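Local coordinates for protein Vlm2 (PDB 6ECB) that forms the C-terminal thioesterase domain of a valinomycin synthetase and probably releases the finished depsipeptide chain from its phosphopantetheine-bearing carrier, at residues Met123-Arg127 with Arg231-Ile235; Pro81-Ser85 with Leu213-Met217; Thr50-Glu56 with Arg199-Leu204. One frame throughout, in Å; residues are numbered along the deposited sequence.

How the interactions relate
All three contacts belong to one alpha/beta-hydrolase domain and none touches another. Interaction 1 packs the C-terminal end of helix 112-126, which follows Ser-111 of the probable Ser-111, His-273, Asp-138 triad, against the loop entering strand 237-241. Interactions 2 and 3 join the helical lid, inserted between strands 134-137 and 237-241, to a loop and a helix start of the core. Their centres lie about 18 Å apart, nearest atoms about 6 Å; helix 206-220 carries half of interaction 2 and begins just beyond 199-204. The centre of interaction 1 lies about 26 Å from that of interaction 2 (nearest atoms about 10 Å) and, across the chain's centre, about 29 Å from that of interaction 3 (nearest atoms about 14 Å).

Interaction 1 of 3, residues Met123-Arg127 with Arg231-Ile235; sequences MLLDR and RKLDI
Leu-125 turns both of its methyl branches to the loop 231-235, and there the packing is tight. CD1 of Leu-125 presses on CD1 of Leu-233 at 3.4 Å, closer than ordinary van der Waals contact, and the two side chains cross at about a right angle. The other branch, Leu-125 CD2, reaches CG2 of Ile-235 at 4.0 Å. Leu-233 is buried, its side chain also resting on Phe-118 and Ala-121 of helix 112-126, which also carries Leu-125.

The solvent side is polar. Asp-126 and Arg-231, both exposed, reach out to each other and form a bidentate, end-on salt bridge. Asp-126 OD1 takes two donors, Arg-231 NH2 at 2.9 Å and Arg-231 NH1 at 3.1 Å, while Asp-126 OD2 is met by NH1 of Arg-231 at 3.1 Å. The grip is distinctly twisted, the carboxylate and guanidinium planes standing 40° apart. A bend at chi3 (-112°) swings the arginine's planar end round to the carboxylate. Further along, Asp-234 pairs with Arg-130.

The contact lies in the alpha/beta-hydrolase core, joining the end of the helix after the probable nucleophile elbow to the loop before strand 237-241.

Interaction 2 of 3, residues Pro81-Ser85 with Leu213-Met217; sequences PVYPS and LRLQM
Leu-215 pushes one methyl, CD1, against the extended loop 81-85 and touches three successive residues there. Leu-215 CD1 lies 3.6 Å from Val-82 O. The same Leu-215 CD1 is 3.8 Å from CD of Pro-84, and Leu-215 CD1 stands 4.1 Å from CD1 of Tyr-83. With CG anti to the backbone N, the torsion (chi1 -180°) carries the leucine's end to the loop. It lies across the proline ring, whereas Leu-215 and Tyr-83 run antiparallel alongside one another.

Tyr-83 supplies the second half of the first shell. Its ring offers an edge to the helix backbone: CE1 of Tyr-83 comes within 4.0 Å of Leu-215 N, with Arg-214 C also near the ring plane. Beyond it, the Tyr-83 OH rests beside the aliphatic part of Arg-214, 3.6 Å from its CB and 3.7 Å from its CD. The guanidinium takes no part in this contact; the extended arginine chain carries it away from the loop, and its NE is paired with Asp-210.

Further out, the carbonyl O of Pro-84 accepts hydrogen bonds from Tyr-222 OH and from NE2 of His-218, the next residue of helix 206-220 after 213-217. The proline ring leans on Met-89 and Phe-92 of helix 86-97. Ser-85 is the N-cap of that helix: its side chain caps a backbone N just beyond, and Glu-88 OE1 bonds back to Ser-85 N, consistent with a capping box. Leu-215 also packs on Ala-72 and Leu-75, in the loop after strand 67-71 that leads to 81-85.

Between the two segments themselves the chemistry is one of shape, methyl, ring edge and methylene, which suggests that the fit probably depends on where the helix cap and the His-218 and Tyr-222 bonds place the loop.

Interaction 3 of 3, residues Thr50-Glu56 with Arg199-Leu204; sequences TVLGYIE and RVSAFL
The ring of Phe-203 meets Leu-52 and Ile-55 with its edge. CZ of Phe-203 lies 3.6 Å from Leu-52 CB and 4.1 Å from Ile-55 CD1, and Leu-52 CD2 sits in the ring plane, 3.8 Å from Phe-203 CE1. One face is covered from within its own loop: the carbonyl O of Val-200 stands 3.7 Å above the plane, over the ring centre, and also accepts the backbone N-H groups of Phe-203 and Leu-204. Tyr-208 packs edge-to-face with Phe-203.

The second pair of flat groups is Glu-56 and Arg-199, whose carboxylate and guanidinium planes are almost perpendicular, 85° apart. A bend at chi2 (-52°) folds Glu-56 round to Arg-199. Arg-199 NH1 donates to Glu-56 OE2 at 2.8 Å from above the carboxylate plane; the N-H...O angle is a bent 131°. Arg-199 is poorly ordered, so these details are less certain.

These residues join the helical lid of the thioesterase to its alpha/beta-hydrolase core: 199-204 lies between two lid helices, and 50-56 runs into the first turn of helix 55-60. Thr-50 OG1 accepts from Leu-52 N at 3.1 Å in an ST turn and bonds also with Tyr-208 OH of helix 206-220.

Glu-56 OE1 pairs with Arg-59, so one carboxylate serves two arginines. Replacing Glu-56 with alanine removes the carboxylate and would probably leave Arg-199 and Arg-59 close together without their shared counter-charge, although Arg-199 NE would keep Asp-197. One residue earlier, CD1 of Ile-55 packs on CG1 of Val-200 at 4.0 Å, and Leu-52 CD2 meets Leu-204 CD2 at 3.8 Å.

Interaction 1 of 3, residues Met123-Arg127 with Arg231-Ile235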
ATOM      1  N   MET A 123      13.434   1.593  10.386  1.00 19.58           N
ATOM      2  CA  MET A 123      13.198   1.439  11.816  1.00 17.71           C
ATOM      3  C   MET A 123      13.470   0.007  12.284  1.00 18.77           C
ATOM      4  O   MET A 123      14.038  -0.192  13.363  1.00 19.81           O
ATOM      5  CB  MET A 123      11.762   1.842  12.161  1.00 21.05           C
ATOM      6  CG  MET A 123      11.456   1.964  13.630  1.00 40.93           C
ATOM      7  SD  MET A 123       9.897   2.875  13.888  1.00 48.02           S
ATOM      8  CE  MET A 123      10.296   4.488  13.261  1.00 53.26           C
ATOM      9  N   LEU A 124      13.066  -0.995  11.503  1.00 19.52           N
ATOM     10  CA  LEU A 124      13.375  -2.373  11.873  1.00 17.76           C
ATOM     11  C   LEU A 124      14.884  -2.585  11.936  1.00 17.13           C
ATOM     12  O   LEU A 124      15.386  -3.204  12.870  1.00 18.61           O
ATOM     13  CB  LEU A 124      12.726  -3.338  10.882  1.00 18.00           C
ATOM     14  CG  LEU A 124      11.197  -3.377  10.951  1.00 16.98           C
ATOM     15  CD1 LEU A 124      10.666  -4.225   9.809  1.00 20.11           C
ATOM     16  CD2 LEU A 124      10.689  -3.910  12.283  1.00 21.56           C
ATOM     17  N   LEU A 125      15.621  -2.080  10.943  1.00 18.82           N
ATOM     18  CA  LEU A 125      17.070  -2.266  10.972  1.00 19.80           C
ATOM     19  C   LEU A 125      17.677  -1.646  12.224  1.00 20.02           C
ATOM     20  O   LEU A 125      18.570  -2.224  12.854  1.00 20.21           O
ATOM     21  CB  LEU A 125      17.696  -1.648   9.731  1.00 22.73           C
ATOM     22  CG  LEU A 125      17.349  -2.310   8.407  1.00 29.67           C
ATOM     23  CD1 LEU A 125      17.871  -1.440   7.273  1.00 47.65           C
ATOM     24  CD2 LEU A 125      17.944  -3.663   8.309  1.00 27.08           C
ATOM     25  N   ASP A 126      17.183  -0.472  12.612  1.00 21.80           N
ATOM     26  CA  ASP A 126      17.692   0.192  13.805  1.00 22.64           C
ATOM     27  C   ASP A 126      17.446  -0.624  15.060  1.00 20.99           C
ATOM     28  O   ASP A 126      18.172  -0.474  16.047  1.00 22.81           O
ATOM     29  CB  ASP A 126      17.041   1.560  13.964  1.00 26.18           C
ATOM     30  CG  ASP A 126      17.529   2.568  12.962  1.00 46.54           C
ATOM     31  OD1 ASP A 126      18.520   2.326  12.256  1.00 33.51           O
ATOM     32  OD2 ASP A 126      16.888   3.621  12.878  1.00 38.90           O
ATOM     33  N   ARG A 127      16.407  -1.469  15.056  1.00 20.13           N
ATOM     34  CA  ARG A 127      16.089  -2.334  16.175  1.00 21.98           C
ATOM     35  C   ARG A 127      16.712  -3.721  16.050  1.00 20.64           C
ATOM     36  O   ARG A 127      16.424  -4.583  16.882  1.00 22.77           O
ATOM     37  CB  ARG A 127      14.565  -2.523  16.316  1.00 30.33           C
ATOM     38  CG  ARG A 127      13.748  -1.259  16.458  1.00 42.79           C
ATOM     39  CD  ARG A 127      12.236  -1.569  16.340  1.00 47.21           C
ATOM     40  NE  ARG A 127      11.850  -2.710  17.177  1.00 57.95           N
ATOM     41  CZ  ARG A 127      10.596  -3.142  17.324  1.00 66.35           C
ATOM     42  NH1 ARG A 127       9.601  -2.516  16.702  1.00 54.98           N
ATOM     43  NH2 ARG A 127      10.337  -4.194  18.101  1.00 48.70           N
ATOM     44  N   ARG A 231      17.802   8.789   4.408  1.00 28.75           N
ATOM     45  CA  ARG A 231      19.006   8.014   4.680  1.00 37.09           C
ATOM     46  C   ARG A 231      19.032   6.862   3.692  1.00 33.47           C
ATOM     47  O   ARG A 231      18.064   6.627   2.964  1.00 33.46           O
ATOM     48  CB  ARG A 231      19.047   7.517   6.129  1.00 42.15           C
ATOM     49  CG  ARG A 231      18.004   6.471   6.467  1.00 52.49           C
ATOM     50  CD  ARG A 231      18.093   6.093   7.934  1.00 67.88           C
ATOM     51  NE  ARG A 231      18.569   4.727   8.134  1.00 68.20           N
ATOM     52  CZ  ARG A 231      18.631   4.139   9.324  1.00 72.38           C
ATOM     53  NH1 ARG A 231      18.253   4.811  10.405  1.00 55.73           N
ATOM     54  NH2 ARG A 231      19.056   2.885   9.435  1.00 76.00           N
ATOM     55  N   LYS A 232      20.164   6.175   3.618  1.00 23.80           N
ATOM     56  CA  LYS A 232      20.249   5.030   2.733  1.00 22.47           C
ATOM     57  C   LYS A 232      19.830   3.778   3.493  1.00 33.83           C
ATOM     58  O   LYS A 232      20.163   3.598   4.669  1.00 31.62           O
ATOM     59  CB  LYS A 232      21.641   4.838   2.170  1.00 26.26           C
ATOM     60  CG  LYS A 232      22.157   5.989   1.302  1.00 33.27           C
ATOM     61  CD  LYS A 232      23.285   5.467   0.465  1.00 34.52           C
ATOM     62  CE  LYS A 232      23.962   6.524  -0.367  1.00 51.23           C
ATOM     63  NZ  LYS A 232      24.757   5.860  -1.425  1.00 57.07           N
ATOM     64  N   LEU A 233      19.119   2.908   2.805  1.00 23.54           N
ATOM     65  CA  LEU A 233      18.612   1.675   3.387  1.00 22.56           C
ATOM     66  C   LEU A 233      19.555   0.543   3.036  1.00 22.88           C
ATOM     67  O   LEU A 233      19.960   0.388   1.883  1.00 20.72           O
ATOM     68  CB  LEU A 233      17.200   1.395   2.859  1.00 20.46           C
ATOM     69  CG  LEU A 233      16.512   0.165   3.386  1.00 22.32           C
ATOM     70  CD1 LEU A 233      16.183   0.295   4.862  1.00 30.93           C
ATOM     71  CD2 LEU A 233      15.241  -0.074   2.582  1.00 22.66           C
ATOM     72  N   ASP A 234      19.936  -0.243   4.045  1.00 20.62           N
ATOM     73  CA  ASP A 234      20.965  -1.249   3.888  1.00 21.17           C
ATOM     74  C   ASP A 234      20.398  -2.638   3.595  1.00 32.72           C
ATOM     75  O   ASP A 234      20.933  -3.630   4.091  1.00 33.39           O
ATOM     76  CB  ASP A 234      21.820  -1.284   5.161  1.00 29.30           C
ATOM     77  CG  ASP A 234      23.017  -2.188   5.036  1.00 47.51           C
ATOM     78  OD1 ASP A 234      23.648  -2.149   3.975  1.00 35.01           O
ATOM     79  OD2 ASP A 234      23.310  -2.951   5.983  1.00 42.37           O
ATOM     80  N   ILE A 235      19.276  -2.726   2.886  1.00 20.88           N
ATOM     81  CA  ILE A 235      18.810  -3.981   2.303  1.00 18.57           C
ATOM     82  C   ILE A 235      18.461  -3.711   0.842  1.00 20.63           C
ATOM     83  O   ILE A 235      18.289  -2.556   0.450  1.00 21.39           O
ATOM     84  CB  ILE A 235      17.578  -4.541   3.049  1.00 19.63           C
ATOM     85  CG1 ILE A 235      16.392  -3.571   2.965  1.00 19.14           C
ATOM     86  CG2 ILE A 235      17.942  -4.835   4.510  1.00 22.05           C
ATOM     87  CD1 ILE A 235      15.145  -4.106   3.715  1.00 21.34           C
TER

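Interaction 2 of 3, residues Pro81-Ser85 with Leu213-Met217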
ATOM      1  N   PRO A  81     -11.044   6.481  16.410  1.00 35.13           N
ATOM      2  CA  PRO A  81     -10.312   6.801  15.176  1.00 25.92           C
ATOM      3  C   PRO A  81      -9.000   7.463  15.551  1.00 25.41           C
ATOM      4  O   PRO A  81      -8.902   8.134  16.584  1.00 27.20           O
ATOM      5  CB  PRO A  81     -11.248   7.762  14.432  1.00 35.63           C
ATOM      6  CG  PRO A  81     -12.534   7.781  15.207  1.00 58.57           C
ATOM      7  CD  PRO A  81     -12.208   7.363  16.595  1.00 42.86           C
ATOM      8  N   VAL A  82      -7.980   7.227  14.729  1.00 23.98           N
ATOM      9  CA  VAL A  82      -6.640   7.748  14.963  1.00 23.43           C
ATOM     10  C   VAL A  82      -6.152   8.382  13.673  1.00 22.54           C
ATOM     11  O   VAL A  82      -6.232   7.754  12.612  1.00 21.68           O
ATOM     12  CB  VAL A  82      -5.666   6.639  15.407  1.00 23.57           C
ATOM     13  CG1 VAL A  82      -4.288   7.213  15.637  1.00 26.45           C
ATOM     14  CG2 VAL A  82      -6.186   5.958  16.655  1.00 30.40           C
ATOM     15  N   TYR A  83      -5.613   9.596  13.776  1.00 22.85           N
ATOM     16  CA  TYR A  83      -5.054  10.339  12.646  1.00 22.22           C
ATOM     17  C   TYR A  83      -3.577  10.564  12.950  1.00 21.70           C
ATOM     18  O   TYR A  83      -3.177  11.602  13.493  1.00 22.41           O
ATOM     19  CB  TYR A  83      -5.803  11.653  12.431  1.00 23.31           C
ATOM     20  CG  TYR A  83      -7.277  11.438  12.244  1.00 24.05           C
ATOM     21  CD1 TYR A  83      -7.753  10.837  11.090  1.00 23.42           C
ATOM     22  CD2 TYR A  83      -8.187  11.772  13.225  1.00 25.47           C
ATOM     23  CE1 TYR A  83      -9.098  10.612  10.902  1.00 24.20           C
ATOM     24  CE2 TYR A  83      -9.545  11.563  13.040  1.00 26.28           C
ATOM     25  CZ  TYR A  83      -9.994  10.962  11.870  1.00 25.61           C
ATOM     26  OH  TYR A  83     -11.348  10.736  11.666  1.00 26.51           O
ATOM     27  N   PRO A  84      -2.738   9.594  12.643  1.00 20.59           N
ATOM     28  CA  PRO A  84      -1.327   9.708  13.007  1.00 20.23           C
ATOM     29  C   PRO A  84      -0.579  10.650  12.090  1.00 19.90           C
ATOM     30  O   PRO A  84      -0.897  10.790  10.903  1.00 20.23           O
ATOM     31  CB  PRO A  84      -0.794   8.277  12.844  1.00 21.23           C
ATOM     32  CG  PRO A  84      -1.748   7.593  11.986  1.00 30.03           C
ATOM     33  CD  PRO A  84      -3.058   8.319  11.987  1.00 19.79           C
ATOM     34  N   SER A  85       0.456  11.258  12.644  1.00 23.12           N
ATOM     35  CA  SER A  85       1.470  11.885  11.804  1.00 20.19           C
ATOM     36  C   SER A  85       2.163  10.794  10.983  1.00 18.70           C
ATOM     37  O   SER A  85       2.055   9.598  11.269  1.00 19.01           O
ATOM     38  CB  SER A  85       2.491  12.633  12.654  1.00 24.02           C
ATOM     39  OG  SER A  85       3.283  11.688  13.361  1.00 22.73           O
ATOM     40  N   LEU A 213     -12.185   6.750   4.630  1.00 22.75           N
ATOM     41  CA  LEU A 213     -12.203   7.988   3.857  1.00 23.18           C
ATOM     42  C   LEU A 213     -11.674   9.160   4.679  1.00 24.10           C
ATOM     43  O   LEU A 213     -10.970  10.031   4.152  1.00 23.21           O
ATOM     44  CB  LEU A 213     -13.611   8.272   3.358  1.00 24.55           C
ATOM     45  CG  LEU A 213     -14.143   7.281   2.323  1.00 31.56           C
ATOM     46  CD1 LEU A 213     -15.638   7.466   2.151  1.00 34.72           C
ATOM     47  CD2 LEU A 213     -13.406   7.494   1.012  1.00 30.28           C
ATOM     48  N   ARG A 214     -11.969   9.179   5.980  1.00 23.98           N
ATOM     49  CA  ARG A 214     -11.466  10.263   6.821  1.00 24.35           C
ATOM     50  C   ARG A 214      -9.961  10.141   7.026  1.00 23.08           C
ATOM     51  O   ARG A 214      -9.236  11.136   6.929  1.00 23.06           O
ATOM     52  CB  ARG A 214     -12.191  10.282   8.167  1.00 25.44           C
ATOM     53  CG  ARG A 214     -13.673  10.634   8.082  1.00 27.01           C
ATOM     54  CD  ARG A 214     -14.348  10.652   9.467  1.00 30.61           C
ATOM     55  NE  ARG A 214     -15.784  10.927   9.338  1.00 36.14           N
ATOM     56  CZ  ARG A 214     -16.286  12.138   9.114  1.00 52.42           C
ATOM     57  NH1 ARG A 214     -15.480  13.198   9.015  1.00 53.50           N
ATOM     58  NH2 ARG A 214     -17.598  12.295   8.997  1.00 45.78           N
ATOM     59  N   LEU A 215      -9.460   8.932   7.287  1.00 22.13           N
ATOM     60  CA  LEU A 215      -8.015   8.776   7.435  1.00 21.03           C
ATOM     61  C   LEU A 215      -7.303   9.056   6.111  1.00 20.30           C
ATOM     62  O   LEU A 215      -6.208   9.619   6.088  1.00 19.87           O
ATOM     63  CB  LEU A 215      -7.677   7.374   7.948  1.00 20.33           C
ATOM     64  CG  LEU A 215      -6.189   7.075   8.160  1.00 19.31           C
ATOM     65  CD1 LEU A 215      -5.532   8.101   9.091  1.00 19.69           C
ATOM     66  CD2 LEU A 215      -6.047   5.670   8.722  1.00 18.93           C
ATOM     67  N   GLN A 216      -7.919   8.686   4.993  1.00 20.34           N
ATOM     68  CA  GLN A 216      -7.313   8.966   3.695  1.00 19.86           C
ATOM     69  C   GLN A 216      -7.121  10.461   3.477  1.00 20.50           C
ATOM     70  O   GLN A 216      -6.037  10.899   3.078  1.00 22.21           O
ATOM     71  CB  GLN A 216      -8.179   8.374   2.575  1.00 22.09           C
ATOM     72  CG  GLN A 216      -7.583   8.601   1.201  1.00 21.58           C
ATOM     73  CD  GLN A 216      -8.478   8.024   0.111  1.00 26.66           C
ATOM     74  OE1 GLN A 216      -9.689   8.180   0.152  1.00 25.73           O
ATOM     75  NE2 GLN A 216      -7.875   7.341  -0.854  1.00 29.86           N
ATOM     76  N   MET A 217      -8.166  11.265   3.715  1.00 21.69           N
ATOM     77  CA  MET A 217      -8.039  12.712   3.550  1.00 22.51           C
ATOM     78  C   MET A 217      -6.919  13.251   4.425  1.00 23.25           C
ATOM     79  O   MET A 217      -6.133  14.101   3.996  1.00 23.94           O
ATOM     80  CB  MET A 217      -9.356  13.415   3.899  1.00 24.03           C
ATOM     81  CG  MET A 217      -9.403  14.868   3.431  1.00 44.45           C
ATOM     82  SD  MET A 217      -9.407  15.012   1.626  1.00 58.56           S
ATOM     83  CE  MET A 217     -10.434  13.621   1.188  1.00 37.28           C
TER

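Interaction 3 of 3, residues Thr50-Glu56 with Arg199-Leu204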
ATOM      1  N   THR A  50      -5.740   1.172   4.864  1.00 18.68           N
ATOM      2  CA  THR A  50      -6.303  -0.150   4.639  1.00 19.38           C
ATOM      3  C   THR A  50      -5.338  -1.023   3.853  1.00 17.86           C
ATOM      4  O   THR A  50      -4.536  -0.521   3.061  1.00 19.37           O
ATOM      5  CB  THR A  50      -7.633  -0.051   3.889  1.00 21.43           C
ATOM      6  OG1 THR A  50      -8.230  -1.340   3.775  1.00 23.18           O
ATOM      7  CG2 THR A  50      -7.453   0.512   2.492  1.00 22.95           C
ATOM      8  N   VAL A  51      -5.472  -2.340   4.076  1.00 20.86           N
ATOM      9  CA  VAL A  51      -4.772  -3.384   3.318  1.00 23.55           C
ATOM     10  C   VAL A  51      -5.563  -3.838   2.096  1.00 20.05           C
ATOM     11  O   VAL A  51      -5.051  -4.621   1.277  1.00 20.53           O
ATOM     12  CB  VAL A  51      -4.512  -4.624   4.210  1.00 26.53           C
ATOM     13  CG1 VAL A  51      -3.869  -4.251   5.519  1.00 43.99           C
ATOM     14  CG2 VAL A  51      -5.806  -5.375   4.483  1.00 46.44           C
ATOM     15  N   LEU A  52      -6.792  -3.374   1.932  1.00 20.93           N
ATOM     16  CA  LEU A  52      -7.664  -4.026   0.967  1.00 23.60           C
ATOM     17  C   LEU A  52      -7.176  -3.887  -0.469  1.00 20.04           C
ATOM     18  O   LEU A  52      -7.434  -4.791  -1.277  1.00 21.43           O
ATOM     19  CB  LEU A  52      -9.071  -3.499   1.142  1.00 29.49           C
ATOM     20  CG  LEU A  52      -9.501  -2.189   0.546  1.00 43.06           C
ATOM     21  CD1 LEU A  52      -9.920  -2.367  -0.911  1.00 40.81           C
ATOM     22  CD2 LEU A  52     -10.690  -1.729   1.402  1.00 57.33           C
ATOM     23  N   GLY A  53      -6.416  -2.838  -0.791  1.00 19.54           N
ATOM     24  CA  GLY A  53      -5.862  -2.653  -2.122  1.00 21.29           C
ATOM     25  C   GLY A  53      -4.817  -3.677  -2.524  1.00 20.32           C
ATOM     26  O   GLY A  53      -4.481  -3.749  -3.710  1.00 21.96           O
ATOM     27  N   TYR A  54      -4.308  -4.461  -1.570  1.00 19.48           N
ATOM     28  CA  TYR A  54      -3.326  -5.508  -1.850  1.00 16.22           C
ATOM     29  C   TYR A  54      -3.932  -6.900  -1.964  1.00 18.26           C
ATOM     30  O   TYR A  54      -3.196  -7.861  -2.233  1.00 19.97           O
ATOM     31  CB  TYR A  54      -2.271  -5.539  -0.758  1.00 17.68           C
ATOM     32  CG  TYR A  54      -1.510  -4.252  -0.580  1.00 16.29           C
ATOM     33  CD1 TYR A  54      -0.628  -3.791  -1.551  1.00 16.35           C
ATOM     34  CD2 TYR A  54      -1.643  -3.519   0.582  1.00 18.49           C
ATOM     35  CE1 TYR A  54       0.102  -2.629  -1.370  1.00 16.28           C
ATOM     36  CE2 TYR A  54      -0.918  -2.337   0.768  1.00 19.31           C
ATOM     37  CZ  TYR A  54      -0.064  -1.903  -0.219  1.00 17.21           C
ATOM     38  OH  TYR A  54       0.689  -0.746  -0.057  1.00 16.57           O
ATOM     39  N   ILE A  55      -5.244  -7.047  -1.750  1.00 20.79           N
ATOM     40  CA  ILE A  55      -5.823  -8.383  -1.681  1.00 20.81           C
ATOM     41  C   ILE A  55      -5.686  -9.095  -3.013  1.00 20.80           C
ATOM     42  O   ILE A  55      -5.341 -10.280  -3.063  1.00 20.95           O
ATOM     43  CB  ILE A  55      -7.289  -8.319  -1.215  1.00 20.78           C
ATOM     44  CG1 ILE A  55      -7.319  -7.975   0.278  1.00 23.54           C
ATOM     45  CG2 ILE A  55      -8.003  -9.637  -1.484  1.00 24.69           C
ATOM     46  CD1 ILE A  55      -8.701  -7.528   0.745  1.00 29.60           C
ATOM     47  N   GLU A  56      -5.972  -8.401  -4.114  1.00 18.79           N
ATOM     48  CA  GLU A  56      -5.900  -9.066  -5.410  1.00 22.03           C
ATOM     49  C   GLU A  56      -4.470  -9.481  -5.732  1.00 18.99           C
ATOM     50  O   GLU A  56      -4.242 -10.600  -6.217  1.00 20.37           O
ATOM     51  CB  GLU A  56      -6.453  -8.168  -6.512  1.00 24.57           C
ATOM     52  CG  GLU A  56      -7.955  -8.092  -6.573  1.00 31.27           C
ATOM     53  CD  GLU A  56      -8.644  -9.482  -6.626  1.00 50.70           C
ATOM     54  OE1 GLU A  56      -8.290 -10.326  -7.485  1.00 58.17           O
ATOM     55  OE2 GLU A  56      -9.534  -9.721  -5.773  1.00 56.20           O
ATOM     56  N   ARG A 199     -14.103 -11.437  -0.398  1.00 31.52           N
ATOM     57  CA  ARG A 199     -12.747 -10.937  -0.191  1.00 37.81           C
ATOM     58  C   ARG A 199     -12.726  -9.747   0.764  1.00 60.67           C
ATOM     59  O   ARG A 199     -11.736  -9.545   1.475  1.00 51.78           O
ATOM     60  CB  ARG A 199     -12.134 -10.542  -1.538  1.00 41.15           C
ATOM     61  CG  ARG A 199     -11.906 -11.707  -2.529  1.00 58.15           C
ATOM     62  CD  ARG A 199     -11.689 -11.206  -3.960  1.00 63.84           C
ATOM     63  NE  ARG A 199     -12.937 -10.813  -4.624  1.00 70.40           N
ATOM     64  CZ  ARG A 199     -13.054 -10.516  -5.921  1.00 87.20           C
ATOM     65  NH1 ARG A 199     -12.003 -10.570  -6.731  1.00 83.51           N
ATOM     66  NH2 ARG A 199     -14.239 -10.168  -6.418  1.00 91.89           N
ATOM     67  N   VAL A 200     -13.796  -8.948   0.798  1.00 33.58           N
ATOM     68  CA  VAL A 200     -13.789  -7.720   1.584  1.00 36.26           C
ATOM     69  C   VAL A 200     -14.997  -7.562   2.502  1.00 36.36           C
ATOM     70  O   VAL A 200     -14.975  -6.702   3.380  1.00 44.56           O
ATOM     71  CB  VAL A 200     -13.688  -6.495   0.655  1.00 39.87           C
ATOM     72  CG1 VAL A 200     -12.464  -6.609  -0.231  1.00 45.57           C
ATOM     73  CG2 VAL A 200     -14.959  -6.366  -0.192  1.00 41.06           C
ATOM     74  N   SER A 201     -16.062  -8.346   2.325  1.00 35.30           N
ATOM     75  CA  SER A 201     -17.282  -8.111   3.102  1.00 37.20           C
ATOM     76  C   SER A 201     -17.061  -8.286   4.600  1.00 45.88           C
ATOM     77  O   SER A 201     -17.837  -7.753   5.397  1.00 45.77           O
ATOM     78  CB  SER A 201     -18.391  -9.048   2.631  1.00 52.51           C
ATOM     79  OG  SER A 201     -18.076 -10.390   2.929  1.00 46.38           O
ATOM     80  N   ALA A 202     -16.013  -9.010   4.991  1.00 47.35           N
ATOM     81  CA  ALA A 202     -15.761  -9.263   6.404  1.00 53.46           C
ATOM     82  C   ALA A 202     -15.519  -7.966   7.162  1.00 45.52           C
ATOM     83  O   ALA A 202     -15.937  -7.828   8.319  1.00 56.61           O
ATOM     84  CB  ALA A 202     -14.558 -10.195   6.558  1.00 51.67           C
ATOM     85  N   PHE A 203     -14.842  -7.006   6.528  1.00 44.53           N
ATOM     86  CA  PHE A 203     -14.478  -5.772   7.204  1.00 43.63           C
ATOM     87  C   PHE A 203     -15.005  -4.491   6.567  1.00 57.66           C
ATOM     88  O   PHE A 203     -15.073  -3.476   7.263  1.00 37.89           O
ATOM     89  CB  PHE A 203     -12.953  -5.662   7.301  1.00 48.08           C
ATOM     90  CG  PHE A 203     -12.270  -5.614   5.973  1.00 38.96           C
ATOM     91  CD1 PHE A 203     -12.068  -4.411   5.337  1.00 37.96           C
ATOM     92  CD2 PHE A 203     -11.835  -6.781   5.353  1.00 45.60           C
ATOM     93  CE1 PHE A 203     -11.429  -4.353   4.109  1.00 37.63           C
ATOM     94  CE2 PHE A 203     -11.184  -6.728   4.119  1.00 41.70           C
ATOM     95  CZ  PHE A 203     -10.988  -5.516   3.497  1.00 40.74           C
ATOM     96  N   LEU A 204     -15.389  -4.494   5.292  1.00 33.16           N
ATOM     97  CA  LEU A 204     -15.729  -3.242   4.610  1.00 39.30           C
ATOM     98  C   LEU A 204     -17.204  -2.885   4.837  1.00 36.76           C
ATOM     99  O   LEU A 204     -18.055  -2.935   3.949  1.00 36.37           O
ATOM    100  CB  LEU A 204     -15.371  -3.343   3.137  1.00 40.30           C
ATOM    101  CG  LEU A 204     -15.510  -2.099   2.264  1.00 52.58           C
ATOM    102  CD1 LEU A 204     -15.450  -0.811   3.044  1.00 55.72           C
ATOM    103  CD2 LEU A 204     -14.424  -2.134   1.208  1.00 47.01           C
TER